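Local coordinates for cell surface protein (Faecalibacterium prausnitzii A2-165, PDB 4GT6), which is of unknown function but, as the BspA-type leucine-rich repeat part of a larger cell surface protein, probably binds other proteins outside the cell, at residues 84-90 with 111-117; 66-72 with 89-95. One frame throughout, in Å; residues are numbered along the deposited sequence.

Interaction 1: 84-90 with 111-117; sequences YNCTSLK and MFCSELT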
ATOM      1  N   TYR A  84     -15.273  -6.760  -9.148  1.00 11.72           N
ATOM      2  CA  TYR A  84     -14.244  -5.875  -9.669  1.00 10.90           C
ATOM      3  C   TYR A  84     -14.874  -4.754 -10.508  1.00 14.07           C
ATOM      4  O   TYR A  84     -15.709  -5.015 -11.392  1.00 13.33           O
ATOM      5  CB  TYR A  84     -13.290  -6.707 -10.539  1.00 11.66           C
ATOM      6  CG  TYR A  84     -12.162  -5.930 -11.187  1.00 12.46           C
ATOM      7  CD1 TYR A  84     -10.945  -5.764 -10.534  1.00 13.93           C
ATOM      8  CD2 TYR A  84     -12.285  -5.432 -12.486  1.00 13.14           C
ATOM      9  CE1 TYR A  84      -9.873  -5.122 -11.151  1.00 14.73           C
ATOM     10  CE2 TYR A  84     -11.229  -4.769 -13.107  1.00 14.25           C
ATOM     11  CZ  TYR A  84     -10.016  -4.640 -12.443  1.00 19.08           C
ATOM     12  OH  TYR A  84      -8.952  -4.039 -13.052  1.00 19.83           O
ATOM     13  N   ASN A  85     -14.486  -3.512 -10.211  0.50 11.29           N
ATOM     14  CA  ASN A  85     -14.908  -2.321 -10.949  0.50 10.67           C
ATOM     15  C   ASN A  85     -16.430  -2.073 -10.913  0.50 15.14           C
ATOM     16  O   ASN A  85     -17.002  -1.626 -11.918  0.50 14.84           O
ATOM     17  CB  ASN A  85     -14.415  -2.395 -12.406  0.50 13.46           C
ATOM     18  CG  ASN A  85     -14.094  -1.057 -12.988  0.50 27.50           C
ATOM     19  OD1 ASN A  85     -13.485  -0.206 -12.321  0.50 22.32           O
ATOM     20  ND2 ASN A  85     -14.493  -0.851 -14.247  0.50 14.56           N
ATOM     21  N   CYS A  86     -17.080  -2.354  -9.757  1.00 12.28           N
ATOM     22  CA  CYS A  86     -18.496  -2.022  -9.526  1.00 11.55           C
ATOM     23  C   CYS A  86     -18.440  -0.705  -8.749  1.00 15.12           C
ATOM     24  O   CYS A  86     -18.493  -0.663  -7.513  1.00 13.88           O
ATOM     25  CB  CYS A  86     -19.208  -3.138  -8.777  1.00 11.99           C
ATOM     26  SG  CYS A  86     -19.470  -4.610  -9.800  1.00 15.40           S
ATOM     27  N   THR A  87     -18.218   0.370  -9.494  1.00 12.49           N
ATOM     28  CA  THR A  87     -17.793   1.660  -8.941  1.00 12.75           C
ATOM     29  C   THR A  87     -18.897   2.466  -8.273  1.00 15.64           C
ATOM     30  O   THR A  87     -18.574   3.476  -7.654  1.00 15.46           O
ATOM     31  CB  THR A  87     -17.094   2.517 -10.017  1.00 19.07           C
ATOM     32  OG1 THR A  87     -18.021   2.739 -11.056  1.00 21.12           O
ATOM     33  CG2 THR A  87     -15.865   1.811 -10.630  1.00 15.37           C
ATOM     34  N   SER A  88     -20.164   2.032  -8.346  1.00 11.86           N
ATOM     35  CA  SER A  88     -21.223   2.742  -7.621  1.00 11.96           C
ATOM     36  C   SER A  88     -21.831   1.839  -6.536  1.00 15.88           C
ATOM     37  O   SER A  88     -22.804   2.219  -5.875  1.00 16.84           O
ATOM     38  CB  SER A  88     -22.299   3.237  -8.599  1.00 14.18           C
ATOM     39  OG  SER A  88     -21.813   4.369  -9.318  1.00 17.49           O
ATOM     40  N   LEU A  89     -21.262   0.632  -6.367  1.00 12.69           N
ATOM     41  CA  LEU A  89     -21.742  -0.320  -5.366  1.00 11.86           C
ATOM     42  C   LEU A  89     -21.526   0.287  -3.959  1.00 17.13           C
ATOM     43  O   LEU A  89     -20.385   0.588  -3.587  1.00 16.63           O
ATOM     44  CB  LEU A  89     -21.029  -1.669  -5.524  1.00 11.03           C
ATOM     45  CG  LEU A  89     -21.328  -2.756  -4.468  1.00 13.87           C
ATOM     46  CD1 LEU A  89     -22.809  -3.190  -4.509  1.00 14.67           C
ATOM     47  CD2 LEU A  89     -20.432  -4.014  -4.721  1.00 15.25           C
ATOM     48  N   LYS A  90     -22.628   0.515  -3.227  1.00 13.65           N
ATOM     49  CA  LYS A  90     -22.577   1.159  -1.897  1.00 13.38           C
ATOM     50  C   LYS A  90     -22.468   0.183  -0.752  1.00 18.54           C
ATOM     51  O   LYS A  90     -21.848   0.497   0.270  1.00 16.38           O
ATOM     52  CB  LYS A  90     -23.870   1.975  -1.630  1.00 16.04           C
ATOM     53  CG  LYS A  90     -24.225   3.078  -2.631  1.00 23.40           C
ATOM     54  CD  LYS A  90     -23.167   4.152  -2.677  1.00 21.59           C
ATOM     55  CE  LYS A  90     -23.630   5.436  -3.347  1.00 20.83           C
ATOM     56  NZ  LYS A  90     -22.519   6.451  -3.353  1.00 21.60           N
HETATM   57  N   MSE A 111     -11.964  -4.828  -5.825  1.00 11.03           N
HETATM   58  CA  MSE A 111     -11.059  -3.784  -6.332  1.00 11.50           C
HETATM   59  C   MSE A 111     -11.816  -2.768  -7.193  1.00 14.67           C
HETATM   60  O   MSE A 111     -12.685  -3.154  -7.974  1.00 15.06           O
HETATM   61  CB  MSE A 111      -9.920  -4.414  -7.137  1.00 12.84           C
HETATM   62  CG  MSE A 111      -8.995  -3.391  -7.769  1.00 16.45           C
HETATM   63 SE   MSE A 111      -7.352  -4.357  -8.197  0.75 20.67          SE
HETATM   64  CE  MSE A 111      -6.413  -2.955  -9.212  1.00 19.37           C
ATOM     65  N   PHE A 112     -11.521  -1.463  -6.986  1.00 11.84           N
ATOM     66  CA  PHE A 112     -12.155  -0.325  -7.671  1.00 11.57           C
ATOM     67  C   PHE A 112     -13.619  -0.104  -7.269  1.00 15.86           C
ATOM     68  O   PHE A 112     -14.298   0.694  -7.934  1.00 16.45           O
ATOM     69  CB  PHE A 112     -12.040  -0.411  -9.217  1.00 13.02           C
ATOM     70  CG  PHE A 112     -10.627  -0.328  -9.753  1.00 15.51           C
ATOM     71  CD1 PHE A 112      -9.791   0.730  -9.403  1.00 18.34           C
ATOM     72  CD2 PHE A 112     -10.150  -1.283 -10.649  1.00 17.37           C
ATOM     73  CE1 PHE A 112      -8.483   0.807  -9.904  1.00 20.86           C
ATOM     74  CE2 PHE A 112      -8.864  -1.188 -11.178  1.00 21.18           C
ATOM     75  CZ  PHE A 112      -8.041  -0.136 -10.813  1.00 20.62           C
ATOM     76  N   CYS A 113     -14.100  -0.711  -6.154  1.00 11.26           N
ATOM     77  CA  CYS A 113     -15.465  -0.402  -5.646  1.00 11.52           C
ATOM     78  C   CYS A 113     -15.314   0.842  -4.787  1.00 13.20           C
ATOM     79  O   CYS A 113     -15.372   0.789  -3.554  1.00 12.21           O
ATOM     80  CB  CYS A 113     -16.041  -1.585  -4.871  1.00 11.18           C
ATOM     81  SG  CYS A 113     -16.379  -3.031  -5.918  1.00 14.89           S
ATOM     82  N   SER A 114     -15.108   1.975  -5.481  1.00 12.70           N
ATOM     83  CA  SER A 114     -14.743   3.243  -4.854  0.50 12.95           C
ATOM     84  C   SER A 114     -15.887   3.939  -4.088  1.00 16.01           C
ATOM     85  O   SER A 114     -15.623   4.926  -3.398  1.00 16.46           O
ATOM     86  CB  SER A 114     -14.118   4.187  -5.881  0.50 16.74           C
ATOM     87  OG  SER A 114     -15.063   4.610  -6.845  0.50 15.94           O
ATOM     88  N   GLU A 115     -17.118   3.397  -4.116  1.00 11.85           N
ATOM     89  CA  GLU A 115     -18.223   3.983  -3.343  1.00 11.69           C
ATOM     90  C   GLU A 115     -18.717   3.033  -2.258  1.00 16.18           C
ATOM     91  O   GLU A 115     -19.657   3.363  -1.525  1.00 14.59           O
ATOM     92  CB  GLU A 115     -19.386   4.417  -4.262  1.00 12.96           C
ATOM     93  CG  GLU A 115     -18.956   5.642  -5.041  1.00 15.27           C
ATOM     94  CD  GLU A 115     -20.019   6.394  -5.821  1.00 26.42           C
ATOM     95  OE1 GLU A 115     -21.186   5.950  -5.831  1.00 19.21           O
ATOM     96  OE2 GLU A 115     -19.695   7.483  -6.343  1.00 21.71           O
ATOM     97  N   LEU A 116     -18.038   1.883  -2.115  1.00 13.79           N
ATOM     98  CA  LEU A 116     -18.427   0.842  -1.171  1.00 14.00           C
ATOM     99  C   LEU A 116     -18.137   1.290   0.281  1.00 17.50           C
ATOM    100  O   LEU A 116     -17.022   1.679   0.587  1.00 17.49           O
ATOM    101  CB  LEU A 116     -17.679  -0.459  -1.525  1.00 13.39           C
ATOM    102  CG  LEU A 116     -17.917  -1.664  -0.631  1.00 16.89           C
ATOM    103  CD1 LEU A 116     -19.419  -2.143  -0.675  1.00 15.82           C
ATOM    104  CD2 LEU A 116     -16.958  -2.792  -1.027  1.00 17.60           C
ATOM    105  N   THR A 117     -19.174   1.340   1.115  1.00 16.25           N
ATOM    106  CA  THR A 117     -19.015   1.787   2.515  1.00 16.67           C
ATOM    107  C   THR A 117     -19.385   0.710   3.544  1.00 23.25           C
ATOM    108  O   THR A 117     -18.833   0.716   4.646  1.00 23.33           O
ATOM    109  CB  THR A 117     -19.856   3.048   2.799  1.00 23.34           C
ATOM    110  OG1 THR A 117     -21.233   2.795   2.494  1.00 24.56           O
ATOM    111  CG2 THR A 117     -19.369   4.263   2.023  1.00 23.43           C
TER
HETATM  112  O   HOH W   1     -22.535   6.686  -7.991  1.00 17.86           O
HETATM  113  O   HOH W   2     -20.725   5.777  -1.057  1.00 18.99           O
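Equivalent turns of two successive leucine-rich repeats stack here, 84-90 on 111-117, each containing a type I beta turn (Cys-86 to Leu-89 and Cys-113 to Leu-116). The backbones are pinned at both ends. Asn-85 N donates to Met-111 O over 2.9 Å in a bond that is straight at the hydrogen (180°). Thr-117 N reaches Lys-90 O, also at 2.9 Å. Beside the first bond, Tyr-84 and Phe-112 point the same way and form an offset edge-to-face pair, the Phe-112 edge toward the Tyr-84 face, with centroids 5.6 Å apart and planes at 72°. The phenol oxygen comes up at the Phe-112 edge, OH to CE2 3.4 Å. Met-111, a selenomethionine, runs alongside the same tyrosine; its SE lies at the edge of that ring, 5.3 Å from the centroid, a Met-aromatic contact. At the other end the Lys-90 chain bends at chi2 (-62°) and swings NZ over the carboxylate of Glu-115, meeting OE1 at 2.9 Å from above its plane. Two waters brace this salt bridge: water 1 links OE1 to Ser-88 OG, and water 2 links NZ to Glu-115 O. On the inner side Cys-86 packs on Cys-113, and Leu-89 CG lies 4.3 Å from Leu-116 CD1. The stack continues both ways: Tyr-84 has a backbone bond to Asn-61, Phe-112 bonds to His-134 and its ring meets that of His-135, while segment 84-90 runs on toward strand 91-94.

Interaction 2: 66-72 with 89-95; sequences LTSVQIP and LKRVTIQ
The amides of Gln-70 and Gln-95 lie with their planes only 20° apart, Gln-70 OE1 resting on the stem of Gln-95, 3.2 Å from its CG. Gln-70 reaches there because its chain is extended, with CG anti to the backbone N (chi1 177°). The Arg-91 guanidinium, in one of its two conformers, has Lys-90 CB over one face near the rim, and at its edge, in plane, water 3. Water 4 accepts from Gln-70 NE2 at 2.6 Å and bonds Thr-93 OG1. A valine here has no amide, so water 4 would probably lose its donor and the Gln-95 stem its cover. The backbones pair in parallel: Arg-91 O accepts from Val-69 N (3.1 Å), Val-69 O from Thr-93 N (2.9 Å), Thr-93 O from Ile-71 N (2.8 Å) and Ile-71 O from Gln-95 N. Val-69, Ile-71, Val-92 and Ile-94 share the opposite face; there Val-69 CG2 meets Leu-89 CD1 at 3.6 Å, the two side chains crossing at about a right angle. Strand 68-71 is the middle of a three-stranded parallel sheet, flanked by 35-37 and 91-94; Gln-70 also touches Thr-37, while Val-69 packs on Phe-83 and Val-92 on Phe-110.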
ATOM      1  N   LEU A  66     -25.210  -0.469 -10.671  1.00 13.86           N
ATOM      2  CA  LEU A  66     -25.248  -1.413  -9.543  1.00 13.69           C
ATOM      3  C   LEU A  66     -25.009  -0.660  -8.259  1.00 16.05           C
ATOM      4  O   LEU A  66     -23.939  -0.057  -8.100  1.00 15.90           O
ATOM      5  CB  LEU A  66     -24.223  -2.547  -9.700  1.00 12.57           C
ATOM      6  CG  LEU A  66     -24.192  -3.559  -8.540  1.00 15.32           C
ATOM      7  CD1 LEU A  66     -25.519  -4.337  -8.418  1.00 15.09           C
ATOM      8  CD2 LEU A  66     -23.001  -4.537  -8.687  1.00 17.84           C
ATOM      9  N   THR A  67     -26.003  -0.683  -7.356  1.00 14.38           N
ATOM     10  CA  THR A  67     -25.918   0.086  -6.109  0.67 13.88           C
ATOM     11  C   THR A  67     -25.783  -0.810  -4.865  1.00 15.12           C
ATOM     12  O   THR A  67     -25.206  -0.375  -3.865  1.00 12.99           O
ATOM     13  CB  THR A  67     -27.141   1.063  -6.009  0.67 15.84           C
ATOM     14  OG1 THR A  67     -26.831   2.114  -5.106  0.67 12.92           O
ATOM     15  CG2 THR A  67     -28.456   0.380  -5.619  0.67 16.28           C
ATOM     16  N   SER A  68     -26.354  -2.013  -4.898  1.00 13.02           N
ATOM     17  CA  SER A  68     -26.319  -2.872  -3.717  1.00 13.12           C
ATOM     18  C   SER A  68     -26.359  -4.338  -4.081  1.00 16.30           C
ATOM     19  O   SER A  68     -26.868  -4.715  -5.136  1.00 14.65           O
ATOM     20  CB  SER A  68     -27.507  -2.552  -2.799  1.00 15.69           C
ATOM     21  OG  SER A  68     -28.730  -2.939  -3.401  1.00 20.80           O
ATOM     22  N   VAL A  69     -25.767  -5.155  -3.203  1.00 13.91           N
ATOM     23  CA  VAL A  69     -25.716  -6.601  -3.346  1.00 13.35           C
ATOM     24  C   VAL A  69     -26.079  -7.229  -2.006  1.00 16.93           C
ATOM     25  O   VAL A  69     -25.539  -6.852  -0.965  1.00 17.26           O
ATOM     26  CB  VAL A  69     -24.300  -7.055  -3.820  1.00 16.75           C
ATOM     27  CG1 VAL A  69     -24.151  -8.579  -3.735  1.00 17.25           C
ATOM     28  CG2 VAL A  69     -23.991  -6.557  -5.231  1.00 15.40           C
ATOM     29  N   GLN A  70     -26.987  -8.185  -2.038  1.00 14.60           N
ATOM     30  CA  GLN A  70     -27.358  -8.947  -0.871  1.00 15.53           C
ATOM     31  C   GLN A  70     -26.905 -10.367  -1.115  1.00 17.73           C
ATOM     32  O   GLN A  70     -27.181 -10.929  -2.189  1.00 16.46           O
ATOM     33  CB  GLN A  70     -28.868  -8.866  -0.644  1.00 18.18           C
ATOM     34  CG  GLN A  70     -29.315  -9.699   0.513  1.00 28.15           C
ATOM     35  CD  GLN A  70     -30.806  -9.696   0.572  1.00 46.82           C
ATOM     36  OE1 GLN A  70     -31.482 -10.612   0.085  1.00 43.45           O
ATOM     37  NE2 GLN A  70     -31.335  -8.668   1.178  1.00 27.35           N
ATOM     38  N   ILE A  71     -26.202 -10.940  -0.119  1.00 15.15           N
ATOM     39  CA  ILE A  71     -25.641 -12.290  -0.155  0.50 14.55           C
ATOM     40  C   ILE A  71     -26.355 -13.172   0.883  1.00 19.35           C
ATOM     41  O   ILE A  71     -26.495 -12.722   2.022  1.00 20.69           O
ATOM     42  CB  ILE A  71     -24.110 -12.191   0.138  0.50 16.63           C
ATOM     43  CG1 ILE A  71     -23.381 -11.237  -0.853  0.50 15.73           C
ATOM     44  CG2 ILE A  71     -23.435 -13.569   0.212  0.50 16.11           C
ATOM     45  CD1 ILE A  71     -21.793 -11.196  -0.728  0.50 20.46           C
ATOM     46  N   PRO A  72     -26.749 -14.418   0.571  1.00 16.17           N
ATOM     47  CA  PRO A  72     -27.338 -15.260   1.614  1.00 16.46           C
ATOM     48  C   PRO A  72     -26.270 -15.812   2.570  1.00 17.90           C
ATOM     49  O   PRO A  72     -25.076 -15.871   2.218  1.00 16.06           O
ATOM     50  CB  PRO A  72     -28.010 -16.366   0.813  1.00 18.18           C
ATOM     51  CG  PRO A  72     -27.173 -16.506  -0.413  1.00 20.23           C
ATOM     52  CD  PRO A  72     -26.676 -15.136  -0.728  1.00 16.49           C
ATOM     53  N   LEU A  89     -21.262   0.632  -6.367  1.00 12.69           N
ATOM     54  CA  LEU A  89     -21.742  -0.320  -5.366  1.00 11.86           C
ATOM     55  C   LEU A  89     -21.526   0.287  -3.959  1.00 17.13           C
ATOM     56  O   LEU A  89     -20.385   0.588  -3.587  1.00 16.63           O
ATOM     57  CB  LEU A  89     -21.029  -1.669  -5.524  1.00 11.03           C
ATOM     58  CG  LEU A  89     -21.328  -2.756  -4.468  1.00 13.87           C
ATOM     59  CD1 LEU A  89     -22.809  -3.190  -4.509  1.00 14.67           C
ATOM     60  CD2 LEU A  89     -20.432  -4.014  -4.721  1.00 15.25           C
ATOM     61  N   LYS A  90     -22.628   0.515  -3.227  1.00 13.65           N
ATOM     62  CA  LYS A  90     -22.577   1.159  -1.897  1.00 13.38           C
ATOM     63  C   LYS A  90     -22.468   0.183  -0.752  1.00 18.54           C
ATOM     64  O   LYS A  90     -21.848   0.497   0.270  1.00 16.38           O
ATOM     65  CB  LYS A  90     -23.870   1.975  -1.630  1.00 16.04           C
ATOM     66  CG  LYS A  90     -24.225   3.078  -2.631  1.00 23.40           C
ATOM     67  CD  LYS A  90     -23.167   4.152  -2.677  1.00 21.59           C
ATOM     68  CE  LYS A  90     -23.630   5.436  -3.347  1.00 20.83           C
ATOM     69  NZ  LYS A  90     -22.519   6.451  -3.353  1.00 21.60           N
ATOM     70  N   ARG A  91     -23.131  -0.974  -0.880  1.00 16.66           N
ATOM     71  CA  ARG A  91     -23.218  -1.921   0.226  0.67 17.00           C
ATOM     72  C   ARG A  91     -23.299  -3.359  -0.234  1.00 20.16           C
ATOM     73  O   ARG A  91     -23.898  -3.658  -1.276  1.00 18.36           O
ATOM     74  CB  ARG A  91     -24.456  -1.590   1.105  0.67 19.38           C
ATOM     75  CG  ARG A  91     -25.837  -1.810   0.438  0.67 23.65           C
ATOM     76  CD  ARG A  91     -27.005  -1.118   1.148  0.67 28.15           C
ATOM     77  NE  ARG A  91     -26.804   0.332   1.194  0.67 35.86           N
ATOM     78  CZ  ARG A  91     -27.121   1.181   0.216  0.67 44.43           C
ATOM     79  NH1 ARG A  91     -27.727   0.747  -0.884  0.67 29.96           N
ATOM     80  NH2 ARG A  91     -26.838   2.469   0.334  0.67 29.13           N
ATOM     81  N   VAL A  92     -22.733  -4.241   0.569  1.00 18.14           N
ATOM     82  CA  VAL A  92     -22.763  -5.679   0.364  1.00 19.46           C
ATOM     83  C   VAL A  92     -23.292  -6.201   1.680  1.00 27.83           C
ATOM     84  O   VAL A  92     -22.565  -6.122   2.668  1.00 30.39           O
ATOM     85  CB  VAL A  92     -21.376  -6.250  -0.035  1.00 22.99           C
ATOM     86  CG1 VAL A  92     -21.456  -7.758  -0.157  1.00 23.91           C
ATOM     87  CG2 VAL A  92     -20.905  -5.647  -1.356  1.00 22.80           C
ATOM     88  N   THR A  93     -24.565  -6.648   1.732  1.00 22.99           N
ATOM     89  CA  THR A  93     -25.154  -7.085   3.000  1.00 22.43           C
ATOM     90  C   THR A  93     -25.543  -8.566   3.009  1.00 23.25           C
ATOM     91  O   THR A  93     -25.524  -9.221   1.982  1.00 19.08           O
ATOM     92  CB  THR A  93     -26.402  -6.250   3.299  1.00 26.90           C
ATOM     93  OG1 THR A  93     -27.362  -6.435   2.252  1.00 29.57           O
ATOM     94  CG2 THR A  93     -26.083  -4.767   3.530  1.00 33.12           C
ATOM     95  N   ILE A  94     -25.922  -9.076   4.187  1.00 21.44           N
ATOM     96  CA  ILE A  94     -26.358 -10.465   4.308  1.00 20.24           C
ATOM     97  C   ILE A  94     -27.862 -10.478   4.320  1.00 22.98           C
ATOM     98  O   ILE A  94     -28.480  -9.709   5.056  1.00 24.30           O
ATOM     99  CB  ILE A  94     -25.755 -11.192   5.555  1.00 23.07           C
ATOM    100  CG1 ILE A  94     -24.202 -11.017   5.645  1.00 23.87           C
ATOM    101  CG2 ILE A  94     -26.157 -12.686   5.566  1.00 20.68           C
ATOM    102  CD1 ILE A  94     -23.390 -11.643   4.466  1.00 25.37           C
ATOM    103  N   GLN A  95     -28.454 -11.382   3.546  1.00 20.54           N
ATOM    104  CA  GLN A  95     -29.899 -11.554   3.485  1.00 21.41           C
ATOM    105  C   GLN A  95     -30.474 -11.738   4.880  1.00 26.88           C
ATOM    106  O   GLN A  95     -29.904 -12.472   5.691  1.00 24.84           O
ATOM    107  CB  GLN A  95     -30.257 -12.751   2.588  1.00 22.97           C
ATOM    108  CG  GLN A  95     -31.769 -12.917   2.341  1.00 33.90           C
ATOM    109  CD  GLN A  95     -32.114 -14.069   1.419  1.00 44.31           C
ATOM    110  OE1 GLN A  95     -31.296 -14.541   0.622  1.00 29.23           O
ATOM    111  NE2 GLN A  95     -33.353 -14.537   1.496  1.00 40.66           N
TER
HETATM  112  O   HOH W   3     -28.132   2.778  -2.908  1.00 26.50           O
HETATM  113  O   HOH W   4     -30.101  -7.058   2.739  1.00 46.00           O

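From the N terminus the segments come in the order 66-72, 84-90, 89-95, 111-117, so the two contacts cross rather than nest. Interaction 2 closes the first loop: after strand 68-71 the chain passes through strand 77-78 and returns to lay strand 91-94 beside its predecessor. Before that loop is complete, 84-90 has begun interaction 1, which closes through strand 104-105 at 111-117. Leu-89 and Lys-90 belong to both, facing one repeat on each side. The contacts also touch directly, Cys-86 packing on Leu-66 and Leu-116 on Val-92. Together they join three consecutive coils of the repeat stack, through a parallel sheet and through the turns beside it.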